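PDB 1ZS3: lactococcus lactis MG1363 DpsA from Lactococcus lactis, which probably protects DNA during oxidative stress as a Dps-family, ferritin-like shell of twelve subunits, with an N-terminal helix required for DNA binding. Local coordinates for residues K24-A27 with G28-L31; A52-P55 with V56-E59; R131-K134 with L135-E139. All blocks are in the same frame, centred on the assembly; numbering follows the deposited sequence.

Interaction 1 of 3, residues K24-A27 with G28-L31; sequences KPTA and GAML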
ATOM      1  N   LYS A  24      47.501 -15.686  -9.025  1.00 69.94           N
ATOM      2  CA  LYS A  24      47.361 -16.841  -8.131  1.00 68.54           C
ATOM      3  C   LYS A  24      45.948 -17.313  -7.955  1.00 66.86           C
ATOM      4  O   LYS A  24      45.740 -18.266  -7.217  1.00 67.89           O
ATOM      5  CB  LYS A  24      47.853 -16.452  -6.739  1.00 68.90           C
ATOM      6  CG  LYS A  24      46.870 -15.642  -5.905  1.00 68.91           C
ATOM      7  CD  LYS A  24      47.525 -14.383  -5.345  1.00 71.82           C
ATOM      8  CE  LYS A  24      48.541 -14.663  -4.207  1.00 73.46           C
ATOM      9  NZ  LYS A  24      49.664 -13.653  -4.208  1.00 73.89           N
ATOM     10  N   PRO A  25      45.048 -16.844  -8.819  1.00 64.66           N
ATOM     11  CA  PRO A  25      43.905 -15.935  -8.539  1.00 62.12           C
ATOM     12  C   PRO A  25      43.381 -15.819  -7.128  1.00 59.82           C
ATOM     13  O   PRO A  25      43.215 -16.849  -6.463  1.00 58.78           O
ATOM     14  CB  PRO A  25      42.791 -16.475  -9.454  1.00 62.65           C
ATOM     15  CG  PRO A  25      43.382 -17.745 -10.046  1.00 63.48           C
ATOM     16  CD  PRO A  25      44.896 -17.465 -10.137  1.00 64.89           C
ATOM     17  N   THR A  26      43.107 -14.587  -6.669  1.00 57.74           N
ATOM     18  CA  THR A  26      42.227 -14.367  -5.507  1.00 56.11           C
ATOM     19  C   THR A  26      40.750 -14.273  -5.944  1.00 55.26           C
ATOM     20  O   THR A  26      40.435 -14.150  -7.141  1.00 54.52           O
ATOM     21  CB  THR A  26      42.558 -13.086  -4.688  1.00 56.02           C
ATOM     22  OG1 THR A  26      42.478 -11.920  -5.515  1.00 53.97           O
ATOM     23  CG2 THR A  26      43.980 -13.099  -4.179  1.00 56.70           C
ATOM     24  N   ALA A  27      39.860 -14.302  -4.955  1.00 53.89           N
ATOM     25  CA  ALA A  27      38.449 -14.156  -5.220  1.00 52.32           C
ATOM     26  C   ALA A  27      38.228 -12.764  -5.846  1.00 51.12           C
ATOM     27  O   ALA A  27      37.685 -12.680  -6.939  1.00 51.63           O
ATOM     28  CB  ALA A  27      37.644 -14.311  -3.950  1.00 52.54           C
ATOM     29  N   GLY A  28      38.714 -11.707  -5.199  1.00 49.57           N
ATOM     30  CA  GLY A  28      38.503 -10.316  -5.629  1.00 48.37           C
ATOM     31  C   GLY A  28      39.037 -10.023  -7.009  1.00 48.01           C
ATOM     32  O   GLY A  28      38.554  -9.153  -7.728  1.00 47.73           O
ATOM     33  N   ALA A  29      40.087 -10.730  -7.397  1.00 47.79           N
ATOM     34  CA  ALA A  29      40.686 -10.536  -8.734  1.00 47.73           C
ATOM     35  C   ALA A  29      39.723 -11.121  -9.762  1.00 46.47           C
ATOM     36  O   ALA A  29      39.308 -10.425 -10.695  1.00 46.71           O
ATOM     37  CB  ALA A  29      42.036 -11.282  -8.823  1.00 47.71           C
ATOM     38  N   MET A  30      39.374 -12.402  -9.569  1.00 45.01           N
ATOM     39  CA  MET A  30      38.394 -13.059 -10.413  1.00 44.36           C
ATOM     40  C   MET A  30      37.075 -12.283 -10.582  1.00 43.97           C
ATOM     41  O   MET A  30      36.523 -12.246 -11.677  1.00 42.97           O
ATOM     42  CB  MET A  30      38.110 -14.447  -9.866  1.00 44.76           C
ATOM     43  CG  MET A  30      37.346 -15.339 -10.803  1.00 46.84           C
ATOM     44  SD  MET A  30      38.193 -15.436 -12.422  1.00 49.91           S
ATOM     45  CE  MET A  30      39.356 -16.807 -12.012  1.00 48.33           C
ATOM     46  N   LEU A  31      36.601 -11.658  -9.515  1.00 43.37           N
ATOM     47  CA  LEU A  31      35.362 -10.898  -9.511  1.00 43.68           C
ATOM     48  C   LEU A  31      35.465  -9.575 -10.235  1.00 43.77           C
ATOM     49  O   LEU A  31      34.438  -8.934 -10.481  1.00 43.21           O
ATOM     50  CB  LEU A  31      34.883 -10.630  -8.088  1.00 43.97           C
ATOM     51  CG  LEU A  31      34.313 -11.840  -7.358  1.00 43.04           C
ATOM     52  CD1 LEU A  31      34.188 -11.577  -5.863  1.00 42.45           C
ATOM     53  CD2 LEU A  31      32.985 -12.243  -7.968  1.00 42.53           C
TER

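Interaction 2 of 3, residues A52-P55 with V56-E59; sequences AKSP and VKCE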
ATOM      1  N   ALA A  52      15.470  -2.859 -29.959  1.00 46.17           N
ATOM      2  CA  ALA A  52      14.658  -4.023 -30.257  1.00 46.60           C
ATOM      3  C   ALA A  52      13.267  -3.571 -30.648  1.00 46.97           C
ATOM      4  O   ALA A  52      12.820  -2.511 -30.252  1.00 47.04           O
ATOM      5  CB  ALA A  52      14.623  -4.979 -29.075  1.00 46.71           C
ATOM      6  N   LYS A  53      12.586  -4.314 -31.502  1.00 47.89           N
ATOM      7  CA  LYS A  53      11.296  -3.869 -32.036  1.00 48.77           C
ATOM      8  C   LYS A  53      10.139  -4.139 -31.045  1.00 48.30           C
ATOM      9  O   LYS A  53       9.479  -3.190 -30.572  1.00 48.46           O
ATOM     10  CB  LYS A  53      11.066  -4.535 -33.399  1.00 49.80           C
ATOM     11  CG  LYS A  53      12.241  -4.448 -34.424  1.00 52.44           C
ATOM     12  CD  LYS A  53      12.830  -3.024 -34.695  1.00 53.17           C
ATOM     13  CE  LYS A  53      14.098  -3.093 -35.589  1.00 54.46           C
ATOM     14  NZ  LYS A  53      15.379  -2.606 -34.922  1.00 54.78           N
ATOM     15  N   SER A  54       9.927  -5.428 -30.678  1.00 47.36           N
ATOM     16  CA  SER A  54       8.851  -5.862 -29.774  1.00 46.73           C
ATOM     17  C   SER A  54       8.971  -5.129 -28.476  1.00 46.37           C
ATOM     18  O   SER A  54       9.997  -5.255 -27.801  1.00 46.23           O
ATOM     19  CB  SER A  54       8.977  -7.358 -29.519  1.00 46.66           C
ATOM     20  OG  SER A  54       8.210  -7.759 -28.408  1.00 45.85           O
ATOM     21  N   PRO A  55       7.951  -4.354 -28.104  1.00 46.31           N
ATOM     22  CA  PRO A  55       8.047  -3.570 -26.867  1.00 45.90           C
ATOM     23  C   PRO A  55       8.039  -4.504 -25.628  1.00 45.92           C
ATOM     24  O   PRO A  55       8.481  -4.078 -24.582  1.00 46.41           O
ATOM     25  CB  PRO A  55       6.818  -2.642 -26.920  1.00 45.54           C
ATOM     26  CG  PRO A  55       5.848  -3.305 -27.824  1.00 45.84           C
ATOM     27  CD  PRO A  55       6.638  -4.195 -28.764  1.00 46.26           C
ATOM     28  N   VAL A  56       7.593  -5.760 -25.762  1.00 45.62           N
ATOM     29  CA  VAL A  56       7.653  -6.739 -24.672  1.00 45.71           C
ATOM     30  C   VAL A  56       9.091  -7.107 -24.408  1.00 46.44           C
ATOM     31  O   VAL A  56       9.544  -7.012 -23.273  1.00 47.13           O
ATOM     32  CB  VAL A  56       6.801  -8.020 -24.964  1.00 45.11           C
ATOM     33  CG1 VAL A  56       7.284  -9.194 -24.199  1.00 44.22           C
ATOM     34  CG2 VAL A  56       5.344  -7.781 -24.625  1.00 45.30           C
ATOM     35  N   LYS A  57       9.839  -7.448 -25.450  1.00 47.27           N
ATOM     36  CA  LYS A  57      11.272  -7.764 -25.295  1.00 47.93           C
ATOM     37  C   LYS A  57      12.079  -6.546 -24.811  1.00 48.02           C
ATOM     38  O   LYS A  57      13.020  -6.692 -24.065  1.00 47.02           O
ATOM     39  CB  LYS A  57      11.827  -8.365 -26.583  1.00 47.98           C
ATOM     40  CG  LYS A  57      10.949  -9.478 -27.136  1.00 49.11           C
ATOM     41  CD  LYS A  57      11.653 -10.257 -28.210  1.00 52.05           C
ATOM     42  CE  LYS A  57      10.945 -11.610 -28.466  1.00 54.59           C
ATOM     43  NZ  LYS A  57      10.181 -11.635 -29.762  1.00 56.50           N
ATOM     44  N   CYS A  58      11.659  -5.341 -25.173  1.00 48.79           N
ATOM     45  CA  CYS A  58      12.312  -4.145 -24.662  1.00 49.95           C
ATOM     46  C   CYS A  58      12.166  -3.930 -23.166  1.00 50.70           C
ATOM     47  O   CYS A  58      13.133  -3.473 -22.551  1.00 51.19           O
ATOM     48  CB  CYS A  58      11.838  -2.882 -25.394  1.00 50.09           C
ATOM     49  SG  CYS A  58      12.416  -2.774 -27.099  1.00 51.13           S
ATOM     50  N   GLU A  59      10.979  -4.183 -22.604  1.00 51.25           N
ATOM     51  CA  GLU A  59      10.713  -3.986 -21.180  1.00 51.49           C
ATOM     52  C   GLU A  59      11.502  -5.017 -20.390  1.00 50.14           C
ATOM     53  O   GLU A  59      12.091  -4.700 -19.355  1.00 49.28           O
ATOM     54  CB  GLU A  59       9.223  -4.129 -20.900  1.00 52.67           C
ATOM     55  CG  GLU A  59       8.705  -3.419 -19.621  1.00 56.53           C
ATOM     56  CD  GLU A  59       7.387  -4.022 -19.057  1.00 59.92           C
ATOM     57  OE1 GLU A  59       7.381  -5.167 -18.500  1.00 61.00           O
ATOM     58  OE2 GLU A  59       6.347  -3.301 -19.159  1.00 60.93           O
TER

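Interaction 3 of 3, residues R131-K134 with L135-E139; sequences RAIK and LANKE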
ATOM      1  N   ARG A 131      34.057 -19.833 -10.909  1.00 47.79           N
ATOM      2  CA  ARG A 131      35.366 -19.806 -10.298  1.00 48.31           C
ATOM      3  C   ARG A 131      35.358 -18.904  -9.081  1.00 46.39           C
ATOM      4  O   ARG A 131      35.932 -19.247  -8.062  1.00 46.46           O
ATOM      5  CB  ARG A 131      36.431 -19.355 -11.320  1.00 50.09           C
ATOM      6  CG  ARG A 131      36.761 -20.428 -12.370  1.00 54.49           C
ATOM      7  CD  ARG A 131      38.035 -20.157 -13.207  1.00 59.58           C
ATOM      8  NE  ARG A 131      37.698 -19.748 -14.584  1.00 63.83           N
ATOM      9  CZ  ARG A 131      38.582 -19.308 -15.495  1.00 66.90           C
ATOM     10  NH1 ARG A 131      38.149 -18.978 -16.717  1.00 66.71           N
ATOM     11  NH2 ARG A 131      39.879 -19.185 -15.182  1.00 68.46           N
ATOM     12  N   ALA A 132      34.710 -17.746  -9.166  1.00 44.21           N
ATOM     13  CA  ALA A 132      34.690 -16.832  -8.046  1.00 43.51           C
ATOM     14  C   ALA A 132      33.909 -17.430  -6.822  1.00 43.32           C
ATOM     15  O   ALA A 132      34.198 -17.111  -5.673  1.00 42.48           O
ATOM     16  CB  ALA A 132      34.110 -15.517  -8.452  1.00 43.33           C
ATOM     17  N   ILE A 133      32.927 -18.300  -7.067  1.00 43.38           N
ATOM     18  CA  ILE A 133      32.229 -18.973  -5.996  1.00 43.09           C
ATOM     19  C   ILE A 133      33.223 -19.811  -5.286  1.00 44.13           C
ATOM     20  O   ILE A 133      33.347 -19.683  -4.078  1.00 44.73           O
ATOM     21  CB  ILE A 133      31.079 -19.821  -6.525  1.00 43.35           C
ATOM     22  CG1 ILE A 133      29.993 -18.876  -7.057  1.00 42.32           C
ATOM     23  CG2 ILE A 133      30.574 -20.828  -5.462  1.00 41.08           C
ATOM     24  CD1 ILE A 133      28.964 -19.547  -7.882  1.00 43.39           C
ATOM     25  N   LYS A 134      33.909 -20.693  -6.025  1.00 44.89           N
ATOM     26  CA  LYS A 134      34.840 -21.654  -5.436  1.00 45.35           C
ATOM     27  C   LYS A 134      35.962 -20.956  -4.658  1.00 45.86           C
ATOM     28  O   LYS A 134      36.335 -21.414  -3.580  1.00 45.24           O
ATOM     29  CB  LYS A 134      35.449 -22.566  -6.501  1.00 45.68           C
ATOM     30  CG  LYS A 134      34.476 -23.513  -7.220  1.00 46.77           C
ATOM     31  CD  LYS A 134      35.239 -24.391  -8.220  1.00 48.29           C
ATOM     32  CE  LYS A 134      34.330 -25.166  -9.178  1.00 49.74           C
ATOM     33  NZ  LYS A 134      34.791 -25.042 -10.640  1.00 51.41           N
ATOM     34  N   LEU A 135      36.500 -19.856  -5.188  1.00 46.71           N
ATOM     35  CA  LEU A 135      37.584 -19.110  -4.539  1.00 47.46           C
ATOM     36  C   LEU A 135      37.057 -18.484  -3.285  1.00 47.96           C
ATOM     37  O   LEU A 135      37.723 -18.521  -2.251  1.00 48.80           O
ATOM     38  CB  LEU A 135      38.206 -18.024  -5.450  1.00 47.27           C
ATOM     39  CG  LEU A 135      38.964 -18.536  -6.701  1.00 48.11           C
ATOM     40  CD1 LEU A 135      39.682 -17.408  -7.443  1.00 46.90           C
ATOM     41  CD2 LEU A 135      39.929 -19.692  -6.374  1.00 49.39           C
ATOM     42  N   ALA A 136      35.832 -17.967  -3.330  1.00 48.24           N
ATOM     43  CA  ALA A 136      35.281 -17.242  -2.202  1.00 47.93           C
ATOM     44  C   ALA A 136      35.113 -18.181  -1.018  1.00 47.52           C
ATOM     45  O   ALA A 136      35.329 -17.778   0.125  1.00 47.54           O
ATOM     46  CB  ALA A 136      33.953 -16.593  -2.586  1.00 48.17           C
ATOM     47  N   ASN A 137      34.772 -19.441  -1.288  1.00 47.59           N
ATOM     48  CA  ASN A 137      34.581 -20.402  -0.228  1.00 47.88           C
ATOM     49  C   ASN A 137      35.898 -20.806   0.411  1.00 47.78           C
ATOM     50  O   ASN A 137      35.947 -20.984   1.645  1.00 48.39           O
ATOM     51  CB  ASN A 137      33.781 -21.639  -0.671  1.00 48.19           C
ATOM     52  CG  ASN A 137      32.255 -21.330  -0.816  1.00 48.15           C
ATOM     53  OD1 ASN A 137      31.674 -21.593  -1.857  1.00 48.05           O
ATOM     54  ND2 ASN A 137      31.647 -20.737   0.219  1.00 46.58           N
ATOM     55  N   LYS A 138      36.957 -20.981  -0.408  1.00 47.30           N
ATOM     56  CA  LYS A 138      38.344 -21.271   0.054  1.00 46.15           C
ATOM     57  C   LYS A 138      38.785 -20.143   0.932  1.00 43.62           C
ATOM     58  O   LYS A 138      39.321 -20.365   2.005  1.00 43.18           O
ATOM     59  CB  LYS A 138      39.327 -21.347  -1.127  1.00 47.52           C
ATOM     60  CG  LYS A 138      39.491 -22.745  -1.788  1.00 50.32           C
ATOM     61  CD  LYS A 138      40.038 -22.610  -3.232  1.00 54.06           C
ATOM     62  CE  LYS A 138      39.902 -23.923  -4.057  1.00 57.28           C
ATOM     63  NZ  LYS A 138      41.033 -24.121  -5.073  1.00 59.39           N
ATOM     64  N   GLU A 139      38.569 -18.940   0.457  1.00 40.64           N
ATOM     65  CA  GLU A 139      39.037 -17.766   1.193  1.00 39.26           C
ATOM     66  C   GLU A 139      38.212 -17.517   2.467  1.00 38.66           C
ATOM     67  O   GLU A 139      38.562 -16.613   3.227  1.00 37.11           O
ATOM     68  CB  GLU A 139      39.060 -16.531   0.266  1.00 39.11           C
ATOM     69  CG  GLU A 139      40.259 -16.560  -0.679  1.00 38.29           C
ATOM     70  CD  GLU A 139      40.309 -15.442  -1.692  1.00 39.95           C
ATOM     71  OE1 GLU A 139      40.814 -15.755  -2.794  1.00 41.80           O
ATOM     72  OE2 GLU A 139      39.887 -14.270  -1.422  1.00 38.62           O
TER

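Interaction 1 of 3, residues K24-A27 with G28-L31
Thr26 turns its hydroxyl between its own N and carbonyl carbon (chi1 58°), and this rotation brings OG1 to the amide of Ala29. Thr26 is the N-cap of helix 27-51: OG1 accepts Ala29 N at 3.3 Å, over a bent bond, and Ala29 CB lies 3.4 Å from the same oxygen. The carbonyl of the same threonine works one residue further on, taking Met30 N at 3.2 Å. Leu31 N then closes the next turn on Ala27 O (3.0 Å). Met30 is bent at chi2 and chi3, and its methyl curls back until CE is 4.3 Å from Pro25 CB; with Pro25 just before the cap, this pair is a hydrophobic staple. Leu135 of helix 111-138 packs on Pro25 and Ala27, and Glu139 accepts Ala27 N through OE1. A valine in place of Thr26 would probably leave Ala29 N without its side-chain cap, though the Thr26 carbonyl, being backbone, would still be there to hold Met30 N. Hydroxyl, carbonyl and carboxylate oxygens thus meet the amides of this helix start, and the negative charge of Glu139 would probably be favourable beside the positive end of the helix dipole.

Interaction 2 of 3, residues A52-P55 with V56-E59
Cys58 turns back from the first turn of helix 55-81 onto Ala52, the first residue after helix 27-51, and this is the packed side of the contact: Ala52 is buried and Cys58 is directed toward it. SG stands anti to its own carbonyl carbon (chi1 -70°), a rotation that lays it 3.7 Å from Ala52 CB. Lys57 adds to the packing, its CG 3.5 Å from Ser54 OG and the rest of its chain running on past the serine. The backbone bonds of the first turn follow: Cys58 N donates to Ser54 O at 3.1 Å, and Glu59 N reaches Pro55 O at 3.2 Å. Ser54 is the N-cap. Its OG receives two weak bonds, a straight one from Lys57 N and a strongly bent one from Val56 N, both 3.4 Å long. Between cap and first turn stands Pro55, whose ring nitrogen has no hydrogen, at a first-turn position where an N-H would have no i-4 carbonyl within the helix. The solvent side belongs to Val56 and Glu59, both exposed: of the Val56 side chain, CB is the atom that comes near the hydroxyl, and Glu59 leads its carboxylate away. The whole turn joins helix 27-51 to helix 55-81 of the four-helix bundle. Asp111, at the start of helix 111-138, accepts the amides of Lys53 and Ser54, while Asn161 and Lys168 of a neighbouring subunit pack on Pro55 and Lys53 respectively, placing this corner beside a subunit interface.

Interaction 3 of 3, residues R131-K134 with L135-E139
The last turns of helix 111-138, one of the four long helices of the ferritin-like bundle, form this contact, and four successive i to i+4 backbone bonds hold it. Leu135 N on Arg131 O and Ala136 N on Ala132 O both measure 3.0 Å; Asn137 N follows on Ile133 O at 3.1 Å, and Lys138 N on Lys134 O at 3.3 Å. Glu139 N also reaches Leu135 O (2.9 Å). The side chains lie close along this backbone. Leu135 has CG anti to its carbonyl carbon (chi1 -66°), which folds the branch point back beside Arg131 O, 3.4 Å away. Lys138 runs its CB, CG and CD past Lys134 O, each 3.9 Å from it, so its aliphatic part lines the outer surface of the turn. Ile133 and Asn137 stand side by side and point the same way, one turn apart. Arg131 reaches back along the helix to a cation-pi contact with Phe128, and Glu139 makes a salt bridge with Lys141. Inside the bundle Ala132 faces Met30 and Leu31 of helix 27-51, whereas Ile133 packs on Val148 and Tyr152 of helix 142-165 and also on Phe142 of another neighbouring subunit, so this helix end sits between its own core and the shell's next copy.

Along the chain the three contacts come in order: interaction 1 opens helix 27-51, interaction 2 turns from that helix into helix 55-81, and interaction 3 belongs to the last turns of helix 111-138. Interactions 1 and 3 lie on the same side of the chain's centre, 9 Å apart between centres, and are tied by a probable hydrogen bond from Ala27 N to Glu139 OE1 (2.8 Å); Leu31 CD2 also packs 3.5 Å from Ala132 CB. Helix 5-23, the N-terminal helix, probably the one required for DNA binding, joins the bundle at this end. Interaction 2 forms the turn at the far end, about 37 Å from each of the others between centres.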